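Local atomic coordinates of cytosolic acyl coenzyme A thioester hydrolase (Mus musculus, PDB entry 2V1O), a protein that hydrolyses long-chain acyl-CoAs to free fatty acids and coenzyme A through paired hotdog domains, the N-terminal of which forms this chain. Residues I64-H69 and S90-T95; N42-V47 and K118-P123; V86-E91 and K99-A104. All blocks are in the same frame, centred on the assembly; numbering follows the deposited sequence.

Interaction 1: I64-H69 and S90-T95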
# COMPACT_ATOMS: atom_id res chain seq x y z
N ILE A 64 16.86 2.05 -5.22
CA ILE A 64 16.27 0.92 -4.53
C ILE A 64 17.34 0.28 -3.65
O ILE A 64 18.48 0.06 -4.10
CB ILE A 64 15.73 -0.15 -5.54
CG1 ILE A 64 14.56 0.41 -6.34
CG2 ILE A 64 15.30 -1.42 -4.81
CD1 ILE A 64 14.30 -0.37 -7.65
N GLY A 65 16.98 0.03 -2.40
CA GLY A 65 17.86 -0.68 -1.48
C GLY A 65 18.69 0.24 -0.61
O GLY A 65 19.28 -0.20 0.37
N GLU A 66 18.75 1.52 -0.97
CA GLU A 66 19.39 2.52 -0.11
C GLU A 66 18.41 2.94 0.99
O GLU A 66 17.19 2.77 0.84
CB GLU A 66 19.89 3.72 -0.93
CG GLU A 66 21.00 3.30 -1.90
CD GLU A 66 21.58 4.44 -2.72
OE1 GLU A 66 20.88 5.44 -2.98
OE2 GLU A 66 22.76 4.30 -3.12
N VAL A 67 18.95 3.45 2.09
CA VAL A 67 18.14 3.85 3.24
C VAL A 67 18.00 5.37 3.22
O VAL A 67 19.00 6.09 3.24
CB VAL A 67 18.75 3.41 4.59
CG1 VAL A 67 17.96 4.01 5.76
CG2 VAL A 67 18.82 1.88 4.70
N ALA A 68 16.76 5.83 3.18
CA ALA A 68 16.43 7.24 3.31
C ALA A 68 16.39 7.61 4.79
O ALA A 68 15.64 7.01 5.56
CB ALA A 68 15.10 7.51 2.66
N HIS A 69 17.21 8.57 5.18
CA HIS A 69 17.22 9.11 6.55
C HIS A 69 16.55 10.47 6.51
O HIS A 69 17.01 11.34 5.78
CB HIS A 69 18.65 9.28 7.05
CG HIS A 69 19.34 8.01 7.43
ND1 HIS A 69 19.90 7.16 6.51
CD2 HIS A 69 19.60 7.47 8.65
CE1 HIS A 69 20.46 6.13 7.13
NE2 HIS A 69 20.29 6.30 8.43
N SER A 90 20.65 9.97 1.99
CA SER A 90 20.64 8.59 1.52
C SER A 90 21.84 7.88 2.11
O SER A 90 22.92 8.47 2.26
CB SER A 90 20.69 8.51 -0.01
OG SER A 90 21.89 9.08 -0.50
N GLU A 91 21.64 6.61 2.46
CA GLU A 91 22.71 5.78 2.95
C GLU A 91 22.69 4.47 2.20
O GLU A 91 21.69 3.74 2.20
CB GLU A 91 22.58 5.50 4.46
CG GLU A 91 23.75 4.69 5.00
CD GLU A 91 23.51 4.11 6.39
OE1 GLU A 91 22.36 4.11 6.88
OE2 GLU A 91 24.49 3.63 6.98
N ASN A 92 23.80 4.19 1.54
CA ASN A 92 23.97 2.90 0.92
C ASN A 92 24.63 2.00 1.95
O ASN A 92 25.79 2.19 2.31
CB ASN A 92 24.80 3.02 -0.37
CG ASN A 92 24.88 1.71 -1.13
OD1 ASN A 92 25.31 0.70 -0.59
ND2 ASN A 92 24.47 1.73 -2.39
N ILE A 93 23.86 1.03 2.44
CA ILE A 93 24.33 0.15 3.52
C ILE A 93 25.24 -1.01 3.06
O ILE A 93 25.76 -1.76 3.89
CB ILE A 93 23.17 -0.35 4.43
CG1 ILE A 93 22.13 -1.12 3.61
CG2 ILE A 93 22.53 0.85 5.19
CD1 ILE A 93 20.94 -1.62 4.44
N LEU A 94 25.39 -1.15 1.75
CA LEU A 94 26.38 -2.08 1.19
C LEU A 94 27.77 -1.43 1.09
O LEU A 94 28.77 -2.08 1.39
CB LEU A 94 25.95 -2.61 -0.19
CG LEU A 94 24.58 -3.26 -0.40
CD1 LEU A 94 24.56 -3.95 -1.76
CD2 LEU A 94 24.23 -4.24 0.71
N THR A 95 27.81 -0.17 0.66
CA THR A 95 29.08 0.55 0.47
C THR A 95 29.45 1.44 1.65
O THR A 95 30.63 1.74 1.86
CB THR A 95 29.08 1.42 -0.82
OG1 THR A 95 28.07 2.44 -0.70
CG2 THR A 95 28.80 0.59 -2.06
O HOH W 1 22.01 0.27 0.38
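In the antiparallel sheet of the hotdog domain, Val67 and Ala68 pair with Glu91 and Ser90 near the open end of the β-hairpin of strands 67-77 and 82-91. Val67 and Glu91 form a hydrogen-bonded antiparallel pair: Val67 N reaches Glu91 O at 2.8 Å in an almost straight bond (179°), and Glu91 N returns one to Val67 O. Past Glu66 and Asn92 the chains separate, and water 1 bridges them, donating to Gly65 O and accepting from Ile93 N. Gly65 has a positive phi that would press a CB against the preceding carbonyl. Asn92 ND2 gives a hydrogen bond to the anti lone pair of Glu66 OE2 (3.2 Å), with amide and carboxylate planes 81° apart, while Cys63 N holds OE1. Leu94 N to Asn92 OD1 closes an Asx turn, and Thr95 N, from the opposite face of the amide plane, extends it to an Asx motif. Val67 CG2 lies 3.9 Å from Ile93 CG2, and on the same face Glu91 OE2 forms a salt bridge with Arg36 NE of the second subunit. Asparagine suits its place because its amide both donates and accepts: the turn is probably steadied by bonds from the Asn92 side chain.

Interaction 2: N42-V47 and K118-P123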
# COMPACT_ATOMS: atom_id res chain seq x y z
N ASN A 42 -0.45 21.65 26.14
CA ASN A 42 -1.81 21.16 26.39
C ASN A 42 -2.89 22.21 26.17
O ASN A 42 -3.82 22.36 26.97
CB ASN A 42 -1.91 20.51 27.78
CG ASN A 42 -1.07 19.24 27.90
OD1 ASN A 42 -0.86 18.51 26.92
ND2 ASN A 42 -0.58 18.98 29.11
N GLY A 43 -2.75 22.95 25.07
CA GLY A 43 -3.82 23.82 24.60
C GLY A 43 -4.91 22.98 23.95
O GLY A 43 -4.91 21.75 24.06
N GLU A 44 -5.83 23.64 23.26
CA GLU A 44 -6.87 22.94 22.51
C GLU A 44 -6.22 21.90 21.59
O GLU A 44 -5.26 22.21 20.88
CB GLU A 44 -7.68 23.96 21.70
CG GLU A 44 -8.88 23.40 20.97
CD GLU A 44 -9.81 24.48 20.43
OE1 GLU A 44 -9.75 25.63 20.93
OE2 GLU A 44 -10.60 24.19 19.51
N ARG A 45 -6.72 20.66 21.64
CA ARG A 45 -6.16 19.56 20.85
C ARG A 45 -6.25 19.89 19.37
O ARG A 45 -7.28 20.35 18.88
CB ARG A 45 -6.84 18.22 21.16
CG ARG A 45 -6.72 17.76 22.61
CD ARG A 45 -5.29 17.80 23.13
NE ARG A 45 -5.13 16.98 24.33
CZ ARG A 45 -4.18 17.15 25.25
NH1 ARG A 45 -3.28 18.11 25.12
NH2 ARG A 45 -4.13 16.34 26.30
N CYS A 46 -5.15 19.67 18.67
CA CYS A 46 -5.04 20.08 17.29
C CYS A 46 -4.15 19.16 16.48
O CYS A 46 -3.41 18.32 17.03
CB CYS A 46 -4.51 21.51 17.23
SG CYS A 46 -2.85 21.70 17.91
N VAL A 47 -4.24 19.32 15.16
CA VAL A 47 -3.31 18.66 14.24
C VAL A 47 -2.74 19.72 13.31
O VAL A 47 -3.47 20.59 12.82
CB VAL A 47 -3.99 17.54 13.44
CG1 VAL A 47 -3.04 16.98 12.39
CG2 VAL A 47 -4.44 16.43 14.37
N LYS A 118 -10.50 25.81 12.71
CA LYS A 118 -10.10 26.79 13.72
C LYS A 118 -8.59 26.78 13.87
O LYS A 118 -8.00 25.79 14.29
CB LYS A 118 -10.75 26.53 15.08
CG LYS A 118 -10.44 27.63 16.10
CD LYS A 118 -10.80 27.22 17.52
CE LYS A 118 -10.57 28.37 18.49
NZ LYS A 118 -10.87 27.97 19.90
N VAL A 119 -7.98 27.92 13.53
CA VAL A 119 -6.53 28.11 13.64
C VAL A 119 -6.18 28.44 15.09
O VAL A 119 -6.80 29.32 15.71
CB VAL A 119 -6.07 29.25 12.70
CG1 VAL A 119 -4.61 29.65 12.98
CG2 VAL A 119 -6.26 28.86 11.24
N LEU A 120 -5.18 27.74 15.62
CA LEU A 120 -4.79 27.92 17.02
C LEU A 120 -3.46 28.64 17.18
O LEU A 120 -2.65 28.69 16.24
CB LEU A 120 -4.74 26.57 17.74
CG LEU A 120 -6.03 25.74 17.73
CD1 LEU A 120 -5.79 24.45 18.45
CD2 LEU A 120 -7.19 26.51 18.38
N GLU A 121 -3.25 29.20 18.36
CA GLU A 121 -1.97 29.80 18.72
C GLU A 121 -0.92 28.72 18.95
O GLU A 121 -1.18 27.69 19.59
CB GLU A 121 -2.12 30.69 19.96
CG GLU A 121 -2.93 31.97 19.69
CD GLU A 121 -3.15 32.83 20.93
OE1 GLU A 121 -2.71 32.45 22.04
OE2 GLU A 121 -3.79 33.90 20.79
N VAL A 122 0.27 28.97 18.41
CA VAL A 122 1.40 28.05 18.52
C VAL A 122 2.23 28.41 19.77
O VAL A 122 2.53 29.58 19.98
CB VAL A 122 2.30 28.13 17.26
CG1 VAL A 122 3.58 27.33 17.44
CG2 VAL A 122 1.55 27.64 16.02
N PRO A 123 2.58 27.41 20.60
CA PRO A 123 3.49 27.70 21.72
C PRO A 123 4.86 28.20 21.22
O PRO A 123 5.36 27.71 20.22
CB PRO A 123 3.65 26.34 22.43
CG PRO A 123 2.53 25.48 21.93
CD PRO A 123 2.15 25.99 20.58
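One salt bridge and one leucine carry the contact between the loop leading into strand 46-57 and the extended segment after strand 98-112. The ionic part joins Glu44 and Lys118. Lys118 NZ lies 2.8 Å from Glu44 OE1, which receives it on its syn lone pair, on the side of the other oxygen. Both chains are stretched out and meet at about a right angle; in Lys118 all four torsions are close to 180°, which carries the ammonium from an exposed residue across to the carboxylate. The second oxygen, Glu44 OE2, accepts from Ser112 OG and Asn115 ND2, so both oxygens are engaged and the carboxylate is restrained from turning. A glutamate fits here because its two oxygens can serve a lysine and two neutral donors at once.

The apolar part belongs to Leu120, whose two methyls divide the work. CD1 presses against Cys46 CB at 3.4 Å, tighter than usual for two carbons, and lies 3.3 Å from Glu44 O. CD2 instead lies beside the carboxylate, 3.7 Å from Glu44 OE1. A branched leucine can thus touch both the strand and the carboxylate.

Within the loop, Arg45 NH1 donates a nearly straight hydrogen bond (169°) to Asn42 OD1, in the guanidinium plane but above the carbonyl plane of the amide. Neighbouring Val119 touches coenzyme A. The arrangement is tertiary packing at one end of a hotdog fold, where the segment following the last strand lies against the entry to strand 46-57, outermost within this chain, next to the helix 19-38 that the sheet wraps.

Interaction 3: V86-E91 and K99-A104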
# COMPACT_ATOMS: atom_id res chain seq x y z
N VAL A 86 13.70 20.27 7.11
CA VAL A 86 13.83 18.82 6.97
C VAL A 86 15.05 18.48 6.12
O VAL A 86 15.26 19.09 5.06
CB VAL A 86 12.56 18.20 6.34
CG1 VAL A 86 12.74 16.67 6.16
CG2 VAL A 86 11.34 18.50 7.21
N HIS A 87 15.86 17.54 6.60
CA HIS A 87 17.03 17.04 5.86
C HIS A 87 16.81 15.60 5.46
O HIS A 87 16.43 14.77 6.29
CB HIS A 87 18.32 17.11 6.69
CG HIS A 87 18.88 18.49 6.82
ND1 HIS A 87 18.22 19.51 7.47
CD2 HIS A 87 20.06 19.01 6.41
CE1 HIS A 87 18.95 20.61 7.43
NE2 HIS A 87 20.08 20.33 6.80
N VAL A 88 17.07 15.29 4.19
CA VAL A 88 17.01 13.92 3.69
C VAL A 88 18.40 13.48 3.27
O VAL A 88 19.05 14.14 2.45
CB VAL A 88 16.05 13.78 2.49
CG1 VAL A 88 16.03 12.33 1.98
CG2 VAL A 88 14.64 14.23 2.88
N MET A 89 18.85 12.36 3.84
CA MET A 89 20.15 11.79 3.53
C MET A 89 19.95 10.34 3.06
O MET A 89 19.15 9.60 3.63
CB MET A 89 21.06 11.87 4.76
CG MET A 89 22.49 11.39 4.54
SD MET A 89 23.51 11.21 6.04
CE MET A 89 22.45 10.32 7.18
N SER A 90 20.65 9.97 1.99
CA SER A 90 20.64 8.59 1.52
C SER A 90 21.84 7.88 2.11
O SER A 90 22.92 8.47 2.26
CB SER A 90 20.69 8.51 -0.01
OG SER A 90 21.89 9.08 -0.50
N GLU A 91 21.64 6.61 2.46
CA GLU A 91 22.71 5.78 2.95
C GLU A 91 22.69 4.47 2.20
O GLU A 91 21.69 3.74 2.20
CB GLU A 91 22.58 5.50 4.46
CG GLU A 91 23.75 4.69 5.00
CD GLU A 91 23.51 4.11 6.39
OE1 GLU A 91 22.36 4.11 6.88
OE2 GLU A 91 24.49 3.63 6.98
N LYS A 99 24.95 10.44 1.20
CA LYS A 99 24.81 11.63 0.35
C LYS A 99 23.65 12.47 0.86
O LYS A 99 22.64 11.92 1.30
CB LYS A 99 24.48 11.24 -1.09
CG LYS A 99 25.46 10.32 -1.78
CD LYS A 99 24.86 9.79 -3.08
CE LYS A 99 25.80 8.79 -3.74
NZ LYS A 99 25.12 8.10 -4.88
N LEU A 100 23.78 13.79 0.79
CA LEU A 100 22.64 14.67 1.04
C LEU A 100 21.73 14.66 -0.18
O LEU A 100 22.14 15.03 -1.29
CB LEU A 100 23.09 16.10 1.37
CG LEU A 100 22.00 17.17 1.51
CD1 LEU A 100 21.08 16.92 2.71
CD2 LEU A 100 22.63 18.55 1.59
N THR A 101 20.50 14.19 0.02
CA THR A 101 19.51 14.12 -1.04
C THR A 101 18.82 15.47 -1.21
O THR A 101 18.69 15.96 -2.33
CB THR A 101 18.44 13.04 -0.74
OG1 THR A 101 19.10 11.81 -0.46
CG2 THR A 101 17.48 12.87 -1.92
N ASN A 102 18.42 16.06 -0.09
CA ASN A 102 17.54 17.21 -0.12
C ASN A 102 17.47 17.94 1.22
O ASN A 102 17.56 17.31 2.28
CB ASN A 102 16.13 16.73 -0.52
CG ASN A 102 15.12 17.84 -0.58
OD1 ASN A 102 14.32 18.02 0.33
ND2 ASN A 102 15.19 18.64 -1.64
N LYS A 103 17.34 19.26 1.17
CA LYS A 103 16.93 20.06 2.32
C LYS A 103 15.65 20.79 1.94
O LYS A 103 15.56 21.37 0.86
CB LYS A 103 17.99 21.09 2.71
CG LYS A 103 19.38 20.56 3.04
CD LYS A 103 20.25 21.74 3.49
CE LYS A 103 21.73 21.49 3.28
NZ LYS A 103 22.16 21.82 1.88
N ALA A 104 14.65 20.74 2.81
CA ALA A 104 13.37 21.39 2.55
C ALA A 104 12.91 22.17 3.77
O ALA A 104 13.27 21.82 4.90
CB ALA A 104 12.31 20.36 2.14
O HOH W 2 20.93 10.88 -2.41
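Segments 86-91 and 99-104, of strands 82-91 and 98-112, run antiparallel, their axes 4.5 Å apart with directions 152° from each other, and their ladder is interrupted by a classic β-bulge at which Thr101 and Asn102 both face Val88. Val88 O accepts from Thr101 N at 2.8 Å and from Asn102 N at 3.2 Å, both donors arriving from the same face of its carbonyl plane. The helix-like angles of Thr101 (-83/-47) make the extra residue possible. Regular pairs resume on either side, Val86 with Ala104 and Ser90 with Lys99.

At the bulge Thr101 points toward the partner strand, its CB packing on Val88 CG1 at 3.7 Å and its OG1 near Ser90, where water 2 lies 2.8 Å from both Thr101 OG1 and Ser90 OG. Small hydroxyl residues suit this spot: each spends its carbon on packing and its oxygen on the shared water. Val88 also packs on Ile22 and Ile26 of helix 19-38, where a β-branched valine fits an interior strand position. Next to it the buried amide of Asn102 turns its ND2 to Thr56 OG1 and Asp57 O.

On the face opposite Val88, Lys103 lays its aliphatic chain over the His87 ring, CG standing 4.1 Å from the ring centroid in a CH-π contact. Its end then leads away from the imidazole, the chain bending at chi4. Leu100 CD1 rests 3.5 Å from Val88 O. Thus the same carbonyl is gripped by two N-H groups, and the bulge breaks strict strand alternation and sets the Thr101 hydroxyl where a water links it to that of Ser90.

Interactions 1 and 3 are successive pairings of one strand, 82-91, and share Ser90 and Glu91. Their centres are about 12 Å apart, and His69 N meets Met89 O at 2.7 Å, probably a hydrogen bond. Interaction 2 lies on the opposite side of the chain's centre, its centre about 37 Å from that of interaction 1 and about 30 Å from that of interaction 3, yet all three reach the same sheet. Each end of the domain is near a bound coenzyme A: the Thr101 side chain is about 4 Å from one, that of Lys118 about 9 Å. The Glu66 side chain is about 12 Å from that of the active-site residue Asn12. Interactions 1 and 2 both touch the second subunit.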